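Local coordinates for glucokinase (Leishmania braziliensis MHOM/BR/75/M2904, PDB 6EDI), which probably phosphorylates D-glucose at the expense of ATP, as a glucokinase of the actin-like ATPase clan, at residues N156-G161 against V207-T212; Y163-L168 against G172-Y177; K179-G184 against N329-T334; F358-P363 against K367-R372. All coordinates share one frame; numbering follows the deposited sequence.

Interaction 1 (N156-G161 against V207-T212)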
# COMPACT_ATOMS: atom_id res chain seq x y z
N ASN A 156 -11.44 8.97 1.45
CA ASN A 156 -11.79 8.20 2.63
C ASN A 156 -11.40 8.99 3.86
O ASN A 156 -10.48 9.80 3.82
CB ASN A 156 -11.03 6.86 2.65
CG ASN A 156 -11.77 5.76 1.91
OD1 ASN A 156 -12.79 5.25 2.40
ND2 ASN A 156 -11.27 5.39 0.73
N ASP A 157 -12.13 8.77 4.95
CA ASP A 157 -11.85 9.43 6.23
C ASP A 157 -10.36 9.32 6.62
O ASP A 157 -9.71 10.34 6.92
CB ASP A 157 -12.82 8.87 7.30
CG ASP A 157 -12.26 8.90 8.72
OD1 ASP A 157 -11.68 9.92 9.14
OD2 ASP A 157 -12.42 7.89 9.43
N LEU A 158 -9.80 8.12 6.57
CA LEU A 158 -8.40 7.94 6.97
C LEU A 158 -7.40 8.44 5.93
O LEU A 158 -6.25 8.75 6.25
CB LEU A 158 -8.13 6.47 7.33
CG LEU A 158 -7.90 6.29 8.82
CD1 LEU A 158 -6.74 7.16 9.21
CD2 LEU A 158 -9.16 6.72 9.56
N GLU A 159 -7.83 8.50 4.68
CA GLU A 159 -6.99 9.07 3.62
C GLU A 159 -6.86 10.57 3.89
O GLU A 159 -5.75 11.13 3.92
CB GLU A 159 -7.62 8.79 2.26
CG GLU A 159 -6.91 9.44 1.07
CD GLU A 159 -7.66 9.22 -0.22
OE1 GLU A 159 -8.81 8.72 -0.16
OE2 GLU A 159 -7.11 9.56 -1.29
N ALA A 160 -8.00 11.21 4.15
CA ALA A 160 -7.99 12.63 4.47
C ALA A 160 -7.19 12.88 5.75
O ALA A 160 -6.48 13.87 5.84
CB ALA A 160 -9.39 13.19 4.56
N GLY A 161 -7.29 12.00 6.73
CA GLY A 161 -6.56 12.17 7.99
C GLY A 161 -5.05 12.15 7.80
O GLY A 161 -4.30 12.96 8.38
N VAL A 207 -0.27 5.16 8.74
CA VAL A 207 -1.21 5.80 9.67
C VAL A 207 -2.28 4.82 10.12
O VAL A 207 -2.94 4.20 9.28
CB VAL A 207 -1.89 7.00 9.03
CG1 VAL A 207 -2.79 7.70 10.03
CG2 VAL A 207 -0.84 7.97 8.46
N VAL A 208 -2.42 4.66 11.43
CA VAL A 208 -3.47 3.82 12.01
C VAL A 208 -4.26 4.66 13.03
O VAL A 208 -3.66 5.46 13.72
CB VAL A 208 -2.86 2.58 12.69
CG1 VAL A 208 -3.91 1.80 13.45
CG2 VAL A 208 -2.24 1.69 11.63
N ALA A 209 -5.58 4.48 13.09
CA ALA A 209 -6.43 5.29 13.99
C ALA A 209 -7.49 4.44 14.66
O ALA A 209 -8.53 4.14 14.07
CB ALA A 209 -7.08 6.42 13.24
N PRO A 210 -7.24 4.05 15.91
CA PRO A 210 -8.26 3.22 16.57
C PRO A 210 -9.41 4.05 17.10
O PRO A 210 -9.25 5.23 17.38
CB PRO A 210 -7.49 2.57 17.73
CG PRO A 210 -6.33 3.48 18.00
CD PRO A 210 -5.98 4.13 16.68
N GLY A 211 -10.58 3.41 17.20
CA GLY A 211 -11.80 4.04 17.68
C GLY A 211 -12.91 3.02 17.66
O GLY A 211 -12.73 1.89 18.14
N THR A 212 -14.06 3.39 17.10
CA THR A 212 -15.13 2.43 16.83
C THR A 212 -14.60 1.28 15.97
O THR A 212 -14.79 0.10 16.29
CB THR A 212 -16.35 3.11 16.15
OG1 THR A 212 -17.27 3.56 17.15
CG2 THR A 212 -17.06 2.15 15.20

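Interaction 2 (Y163-L168 against G172-Y177)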
# COMPACT_ATOMS: atom_id res chain seq x y z
N TYR A 163 -3.53 12.90 4.96
CA TYR A 163 -3.16 14.18 4.34
C TYR A 163 -3.06 15.30 5.39
O TYR A 163 -2.27 16.24 5.24
CB TYR A 163 -4.14 14.55 3.21
CG TYR A 163 -3.85 13.90 1.88
CD1 TYR A 163 -2.68 14.20 1.19
CD2 TYR A 163 -4.75 13.00 1.31
CE1 TYR A 163 -2.40 13.60 -0.03
CE2 TYR A 163 -4.48 12.40 0.08
CZ TYR A 163 -3.30 12.70 -0.58
OH TYR A 163 -3.00 12.11 -1.79
N GLY A 164 -3.85 15.20 6.45
CA GLY A 164 -3.79 16.17 7.52
C GLY A 164 -2.46 16.10 8.25
O GLY A 164 -1.87 17.13 8.61
N VAL A 165 -1.99 14.88 8.47
CA VAL A 165 -0.70 14.68 9.12
C VAL A 165 0.39 15.30 8.27
O VAL A 165 1.27 15.99 8.79
CB VAL A 165 -0.39 13.19 9.27
CG1 VAL A 165 0.98 12.99 9.90
CG2 VAL A 165 -1.48 12.52 10.11
N LEU A 166 0.32 15.05 6.97
CA LEU A 166 1.29 15.61 6.04
C LEU A 166 1.22 17.13 6.08
O LEU A 166 2.24 17.81 6.09
CB LEU A 166 1.01 15.13 4.62
CG LEU A 166 1.88 15.81 3.56
CD1 LEU A 166 3.34 15.46 3.80
CD2 LEU A 166 1.44 15.38 2.18
N ALA A 167 -0.00 17.66 6.10
CA ALA A 167 -0.20 19.10 6.13
C ALA A 167 0.48 19.70 7.35
O ALA A 167 1.20 20.70 7.25
CB ALA A 167 -1.66 19.44 6.10
N LEU A 168 0.25 19.09 8.51
CA LEU A 168 0.86 19.55 9.75
C LEU A 168 2.38 19.49 9.67
O LEU A 168 3.08 20.38 10.16
CB LEU A 168 0.38 18.71 10.93
CG LEU A 168 -1.09 18.83 11.33
CD1 LEU A 168 -1.49 17.72 12.30
CD2 LEU A 168 -1.32 20.19 11.95
N GLY A 172 5.50 22.55 9.58
CA GLY A 172 6.54 22.67 10.59
C GLY A 172 5.96 22.54 11.99
O GLY A 172 6.63 22.85 12.98
N ILE A 173 4.73 22.06 12.07
CA ILE A 173 3.95 22.10 13.30
C ILE A 173 3.62 20.70 13.84
O ILE A 173 2.81 20.54 14.77
CB ILE A 173 2.71 23.00 13.08
CG1 ILE A 173 2.62 24.03 14.19
CG2 ILE A 173 1.44 22.22 12.80
CD1 ILE A 173 3.89 24.81 14.23
N LEU A 174 4.26 19.68 13.28
CA LEU A 174 3.96 18.30 13.68
C LEU A 174 4.13 18.06 15.18
O LEU A 174 3.28 17.44 15.81
CB LEU A 174 4.82 17.29 12.88
CG LEU A 174 4.46 15.82 13.09
CD1 LEU A 174 3.06 15.56 12.57
CD2 LEU A 174 5.45 14.88 12.38
N SER A 175 5.20 18.59 15.77
CA SER A 175 5.50 18.32 17.18
C SER A 175 4.44 18.90 18.15
O SER A 175 4.33 18.45 19.29
CB SER A 175 6.90 18.82 17.55
OG SER A 175 6.99 20.22 17.40
N ASP A 176 3.68 19.89 17.71
CA ASP A 176 2.62 20.42 18.58
C ASP A 176 1.44 19.46 18.70
O ASP A 176 0.67 19.53 19.65
CB ASP A 176 2.15 21.79 18.09
CG ASP A 176 3.25 22.84 18.15
OD1 ASP A 176 3.75 23.13 19.26
OD2 ASP A 176 3.62 23.38 17.09
N TYR A 177 1.31 18.53 17.75
CA TYR A 177 0.14 17.66 17.68
C TYR A 177 0.47 16.19 17.90
O TYR A 177 -0.41 15.39 18.20
CB TYR A 177 -0.61 17.87 16.35
CG TYR A 177 -1.22 19.24 16.27
CD1 TYR A 177 -0.45 20.34 15.89
CD2 TYR A 177 -2.55 19.46 16.60
CE1 TYR A 177 -0.99 21.60 15.84
CE2 TYR A 177 -3.10 20.73 16.54
CZ TYR A 177 -2.31 21.80 16.17
OH TYR A 177 -2.85 23.07 16.10

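Interaction 3 (K179-G184 against N329-T334)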
# COMPACT_ATOMS: atom_id res chain seq x y z
N LYS A 179 3.62 13.28 19.38
CA LYS A 179 4.78 13.04 20.24
C LYS A 179 5.44 11.75 19.83
O LYS A 179 4.77 10.82 19.36
CB LYS A 179 4.36 12.92 21.71
CG LYS A 179 4.17 14.22 22.43
CD LYS A 179 4.89 14.18 23.78
CE LYS A 179 5.31 15.58 24.23
NZ LYS A 179 6.54 15.55 25.09
N VAL A 180 6.75 11.65 20.05
CA VAL A 180 7.49 10.45 19.69
C VAL A 180 7.25 9.36 20.71
O VAL A 180 7.43 9.57 21.90
CB VAL A 180 8.99 10.73 19.59
CG1 VAL A 180 9.76 9.44 19.31
CG2 VAL A 180 9.24 11.74 18.51
N MET A 181 6.82 8.20 20.24
CA MET A 181 6.77 7.04 21.12
C MET A 181 8.18 6.46 21.22
O MET A 181 8.69 6.22 22.32
CB MET A 181 5.78 6.01 20.60
CG MET A 181 4.37 6.53 20.57
SD MET A 181 3.14 5.48 19.76
CE MET A 181 3.48 3.91 20.56
N TRP A 182 8.79 6.22 20.05
CA TRP A 182 10.18 5.79 19.98
C TRP A 182 10.79 6.07 18.61
O TRP A 182 10.12 6.05 17.58
CB TRP A 182 10.34 4.32 20.37
CG TRP A 182 9.53 3.36 19.55
CD1 TRP A 182 9.78 2.96 18.26
CD2 TRP A 182 8.36 2.66 19.97
NE1 TRP A 182 8.82 2.06 17.86
CE2 TRP A 182 7.94 1.86 18.89
CE3 TRP A 182 7.61 2.64 21.15
CZ2 TRP A 182 6.81 1.04 18.96
CZ3 TRP A 182 6.50 1.82 21.23
CH2 TRP A 182 6.11 1.02 20.15
N LYS A 183 12.09 6.35 18.62
CA LYS A 183 12.79 6.73 17.42
C LYS A 183 13.33 5.46 16.78
O LYS A 183 13.91 4.62 17.46
CB LYS A 183 13.90 7.70 17.77
CG LYS A 183 14.77 8.12 16.61
CD LYS A 183 15.88 9.05 17.09
CE LYS A 183 17.00 9.09 16.09
NZ LYS A 183 18.03 10.13 16.42
N GLY A 184 13.13 5.32 15.48
CA GLY A 184 13.64 4.16 14.76
C GLY A 184 15.10 4.30 14.38
O GLY A 184 15.63 5.40 14.30
N ASN A 329 -2.10 -5.35 21.14
CA ASN A 329 -2.61 -5.83 19.86
C ASN A 329 -2.72 -4.78 18.75
O ASN A 329 -2.52 -5.10 17.56
CB ASN A 329 -3.94 -6.55 20.07
CG ASN A 329 -3.72 -7.96 20.59
OD1 ASN A 329 -2.79 -8.64 20.14
ND2 ASN A 329 -4.54 -8.39 21.54
N LEU A 330 -3.03 -3.54 19.12
CA LEU A 330 -2.91 -2.45 18.15
C LEU A 330 -1.48 -2.44 17.59
O LEU A 330 -1.26 -2.37 16.38
CB LEU A 330 -3.24 -1.10 18.78
CG LEU A 330 -2.99 0.07 17.82
CD1 LEU A 330 -4.03 0.04 16.71
CD2 LEU A 330 -3.01 1.41 18.56
N ILE A 331 -0.50 -2.53 18.49
CA ILE A 331 0.90 -2.56 18.07
C ILE A 331 1.21 -3.84 17.27
O ILE A 331 1.98 -3.80 16.30
CB ILE A 331 1.85 -2.38 19.29
CG1 ILE A 331 1.75 -0.95 19.83
CG2 ILE A 331 3.29 -2.68 18.90
CD1 ILE A 331 2.21 0.10 18.84
N GLY A 332 0.58 -4.95 17.65
CA GLY A 332 0.71 -6.19 16.89
C GLY A 332 0.30 -6.02 15.43
O GLY A 332 0.96 -6.54 14.52
N LEU A 333 -0.80 -5.30 15.21
CA LEU A 333 -1.23 -4.95 13.86
C LEU A 333 -0.15 -4.12 13.19
O LEU A 333 0.20 -4.37 12.04
CB LEU A 333 -2.55 -4.16 13.87
CG LEU A 333 -2.90 -3.41 12.57
CD1 LEU A 333 -3.20 -4.34 11.41
CD2 LEU A 333 -4.07 -2.47 12.80
N THR A 334 0.38 -3.13 13.92
CA THR A 334 1.45 -2.30 13.34
C THR A 334 2.73 -3.08 13.06
O THR A 334 3.53 -2.67 12.24
CB THR A 334 1.81 -1.08 14.20
OG1 THR A 334 2.41 -1.51 15.43
CG2 THR A 334 0.57 -0.23 14.49

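Interaction 4 (F358-P363 against K367-R372)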
# COMPACT_ATOMS: atom_id res chain seq x y z
N PHE A 358 -2.72 9.03 28.91
CA PHE A 358 -2.30 8.47 30.19
C PHE A 358 -1.56 7.13 30.04
O PHE A 358 -0.54 6.91 30.69
CB PHE A 358 -3.50 8.33 31.15
CG PHE A 358 -4.37 7.12 30.88
CD1 PHE A 358 -5.41 7.18 29.97
CD2 PHE A 358 -4.13 5.92 31.53
CE1 PHE A 358 -6.20 6.07 29.71
CE2 PHE A 358 -4.91 4.80 31.28
CZ PHE A 358 -5.95 4.88 30.37
N TYR A 359 -2.07 6.25 29.19
CA TYR A 359 -1.43 4.96 29.00
C TYR A 359 -0.02 5.12 28.43
O TYR A 359 0.93 4.49 28.91
CB TYR A 359 -2.29 4.03 28.12
CG TYR A 359 -1.63 2.68 27.87
CD1 TYR A 359 -1.71 1.66 28.81
CD2 TYR A 359 -0.92 2.44 26.70
CE1 TYR A 359 -1.10 0.43 28.60
CE2 TYR A 359 -0.30 1.20 26.48
CZ TYR A 359 -0.40 0.20 27.44
OH TYR A 359 0.21 -1.03 27.24
N PHE A 360 0.13 5.98 27.44
CA PHE A 360 1.41 6.11 26.76
C PHE A 360 2.39 7.02 27.50
O PHE A 360 3.57 7.06 27.17
CB PHE A 360 1.22 6.64 25.35
CG PHE A 360 0.24 5.86 24.52
CD1 PHE A 360 0.65 4.73 23.82
CD2 PHE A 360 -1.07 6.28 24.38
CE1 PHE A 360 -0.25 4.02 23.04
CE2 PHE A 360 -1.97 5.58 23.61
CZ PHE A 360 -1.56 4.45 22.94
N GLU A 361 1.89 7.75 28.50
CA GLU A 361 2.77 8.61 29.29
C GLU A 361 3.66 7.81 30.26
O GLU A 361 4.67 8.33 30.75
CB GLU A 361 1.98 9.69 30.02
CG GLU A 361 1.29 10.71 29.10
CD GLU A 361 2.26 11.66 28.42
OE1 GLU A 361 3.40 11.79 28.93
OE2 GLU A 361 1.90 12.29 27.39
N LYS A 362 3.32 6.54 30.49
CA LYS A 362 4.11 5.67 31.37
C LYS A 362 5.22 4.98 30.59
O LYS A 362 4.94 4.14 29.73
CB LYS A 362 3.23 4.59 32.00
CG LYS A 362 1.97 5.08 32.70
CD LYS A 362 1.24 3.92 33.37
CE LYS A 362 -0.10 4.35 33.98
NZ LYS A 362 -1.22 3.47 33.50
N PRO A 363 6.49 5.31 30.90
CA PRO A 363 7.60 4.71 30.16
C PRO A 363 7.56 3.18 30.15
O PRO A 363 7.93 2.58 29.14
CB PRO A 363 8.83 5.20 30.92
CG PRO A 363 8.41 6.53 31.47
CD PRO A 363 6.94 6.40 31.79
N LYS A 367 7.70 0.92 26.69
CA LYS A 367 8.73 -0.11 26.61
C LYS A 367 8.12 -1.46 26.25
O LYS A 367 8.62 -2.17 25.38
CB LYS A 367 9.47 -0.19 27.95
CG LYS A 367 10.75 -0.99 27.93
CD LYS A 367 11.67 -0.58 29.08
CE LYS A 367 12.15 0.86 28.91
NZ LYS A 367 13.22 1.23 29.88
N ARG A 368 7.03 -1.80 26.92
CA ARG A 368 6.35 -3.07 26.68
C ARG A 368 5.63 -3.11 25.32
O ARG A 368 5.45 -4.18 24.74
CB ARG A 368 5.36 -3.37 27.81
CG ARG A 368 6.06 -3.50 29.17
CD ARG A 368 7.19 -4.52 29.10
NE ARG A 368 6.66 -5.85 28.84
CZ ARG A 368 6.21 -6.67 29.79
NH1 ARG A 368 6.25 -6.29 31.06
NH2 ARG A 368 5.72 -7.86 29.46
N LEU A 369 5.23 -1.94 24.81
CA LEU A 369 4.66 -1.86 23.47
C LEU A 369 5.72 -2.10 22.41
O LEU A 369 5.48 -2.81 21.44
CB LEU A 369 4.01 -0.51 23.25
CG LEU A 369 2.70 -0.28 23.99
CD1 LEU A 369 2.11 1.06 23.60
CD2 LEU A 369 1.73 -1.40 23.69
N GLN A 370 6.88 -1.47 22.59
CA GLN A 370 8.02 -1.67 21.71
C GLN A 370 8.46 -3.13 21.80
O GLN A 370 8.90 -3.73 20.82
CB GLN A 370 9.17 -0.71 22.08
CG GLN A 370 10.21 -0.56 20.99
CD GLN A 370 11.34 0.39 21.35
OE1 GLN A 370 11.67 0.58 22.53
NE2 GLN A 370 11.96 0.98 20.33
N ALA A 371 8.31 -3.71 22.99
CA ALA A 371 8.62 -5.13 23.17
C ALA A 371 7.72 -5.98 22.29
O ALA A 371 8.17 -6.93 21.64
CB ALA A 371 8.45 -5.53 24.64
N ARG A 372 6.45 -5.63 22.25
CA ARG A 372 5.49 -6.39 21.46
C ARG A 372 5.81 -6.31 19.97
O ARG A 372 5.82 -7.33 19.28
CB ARG A 372 4.08 -5.88 21.71
CG ARG A 372 3.05 -6.54 20.83
CD ARG A 372 3.07 -8.05 20.99
NE ARG A 372 2.08 -8.69 20.12
CZ ARG A 372 2.31 -9.00 18.85
NH1 ARG A 372 3.48 -8.69 18.31
NH2 ARG A 372 1.38 -9.59 18.12

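Interaction 1 (N156-G161 against V207-T212)
L158 meets V207 and A209 through a single methyl group. Its CD1 lies 4.1 Å from V207 CG1, and the same CD1 lies 4.1 Å from A209 CB. V207 and A209 are two residues apart on strand 205-210 and turn the same way, toward the helix. V208, between them, turns to the other face.

The L158 side chain has an unusual first torsion. Its chi1 of -110° falls away from a staggered position. This twist carries CD1 to the strand. V207 is relaxed by comparison. Its CG1 is anti to the backbone N, beside the carbonyl carbon, and this branch does the touching. The L158 and V207 side chains meet at a slant. M349, in the loop after strand 345-348, packs on all three residues. L158 O also makes a hydrogen bond with S217 OG on the neighbouring strand 214-222.

The helix start is held separately. N156 sits at the N-cap. The E159 carboxylate, three residues on, accepts its backbone N-H: N156 N lies 3.1 Å from E159 OE1, with an angle of 149° at the hydrogen. The oxygen is met on its anti side, 27° out of the carboxylate plane.

Helix 157-170 follows the edge strand of one six-stranded sheet, and strand 205-210 lies inside the other. No hydrogen bond joins the two segments. Their contact is purely apolar and van der Waals in kind. A directional tie to this sheet comes instead from the bond between L158 O and S217 OG on the adjacent strand.

Interaction 2 (Y163-L168 against G172-Y177)
L168 and I173 make the tight part of this contact. L168 CD2 comes within 3.5 Å of I173 CG2. The same CD2 also lies over one face of the Y177 ring, toward its rim, 4.0 Å from Y177 CD1. The L168 and Y177 side chains cross at about a right angle. L168 CD1 rests against Y177 CB at 4.1 Å, so both branches of the leucine are used. L168 points CG away from its own carbonyl carbon (chi1 -67°), which leads the fork to I173 and Y177.

The backbone joins here as well. I173 N donates to L168 O over 3.0 Å, with 157° at the hydrogen, and approaches almost end-on to the carbonyl. This bond belongs to a Schellman motif that ends helix 157-170. G172 has a positive phi of 84°, a value that favours glycine. The chain then turns into the weakly bonded helix 174-177.

Packing is looser toward V165. V165 CG1 touches L174 CD1 at 4.2 Å, and L174 CD1 also comes near L168 CB, at 4.4 Å. The far side of the short helix faces solvent, with S175 and D176 exposed. While the CG2 branch of I173 makes the tight touch, its CG1-CD1 arm leads away from helix 157-170. On the inner side, I399 and L402 of helix 399-409 pack on L168, and Y177 OH is hydrogen-bonded to V16 N.

Interaction 3 (K179-G184 against N329-T334)
I331 sends CD1 toward M181 and W182 by two like turns, chi1 -69° and chi2 -64°. On the other side, W182 holds its ring by a chi1 of 57°, which sets CG beside both the backbone N and the carbonyl carbon. The thioether end of M181 brings CE to face the helix.

The contacts are light. M181 CE lies 4.4 Å from I331 CD1. W182 CH2 lies 4.2 Å from the same I331 CD1, which approaches the indole obliquely. M181 CB also sits over one face of the W182 indole, 3.8 Å above its plane, so the two neighbours form one apolar surface.

The strand is irregular here. M181 and W182 form a classic beta bulge, which puts both on the side of F390 of strand 389-393, at the edge of the second six-stranded sheet. The W182 ring meets that of F390 as well. Helix 317-341 presents I331 to this corner. L348 and L373 also pack on I331, which is buried. Further along, K183 turns to solvent and pairs with D188 in a salt bridge.

Interaction 4 (F358-P363 against K367-R372)
Y359 is the first residue of its segment to touch L369. L369 CD1 comes to the edge of the tyrosine ring, near its plane, 3.8 Å from Y359 CE2. The phenol oxygen lies alongside the other branch, with Y359 OH 3.9 Å from L369 CD2. CG of the tyrosine is anti to the backbone N (chi1 178°), which extends the ring to the leucine. The hydroxyl has its polar partner in D324, a hydrogen bond at OD1 on helix 317-341.

F360 follows and reaches the same leucine methyl. F360 CE1 is 3.8 Å from L369 CD1, and the two side chains meet at about a right angle. Y359 CD2 lies over the centre of the F360 ring, 3.9 Å above its plane, so the two aromatic side chains also support each other. Y327 packs against both rings and against L369. The leucine is buried among these aromatic groups.

K362 is exposed and holds the N-cap position of the next helix. P363 opens that helix. K367 N donates to P363 O over 3.0 Å with an angle of 162° at the hydrogen. This is the regular bond of a first helical turn. K367 CB also lies close to P363 O, at 3.4 Å.

The P363 and K367 side is exposed to solvent, while the aromatic side faces helix 317-341. The arrangement is a short, weakly bonded helical turn followed, after K362, by helix 363-373. Its first residue is P363, at a position where proline is well tolerated because no helical N-H is needed there.

How the interactions relate
Interactions 1 and 2 share helix 157-170, one near its start and the other at its end. Interactions 1 and 3 reach the same six-stranded sheet, at an inner strand and at its edge. They touch where L330 packs on V208 and P210. Interactions 3 and 4 are neighbours, with centres about 9 Å apart. I331 and W182 pack there against L369 and Q370. Interaction 3 is buried. Interactions 1 and 2 are partly buried, 1 near the centre of the chain. Interaction 4 is buried on its aromatic side and exposed at P363 and K367. The two sequence-distant contacts, 1 and 3, are purely apolar. The two local ones, 2 and 4, add backbone hydrogen bonds at a helix end or start.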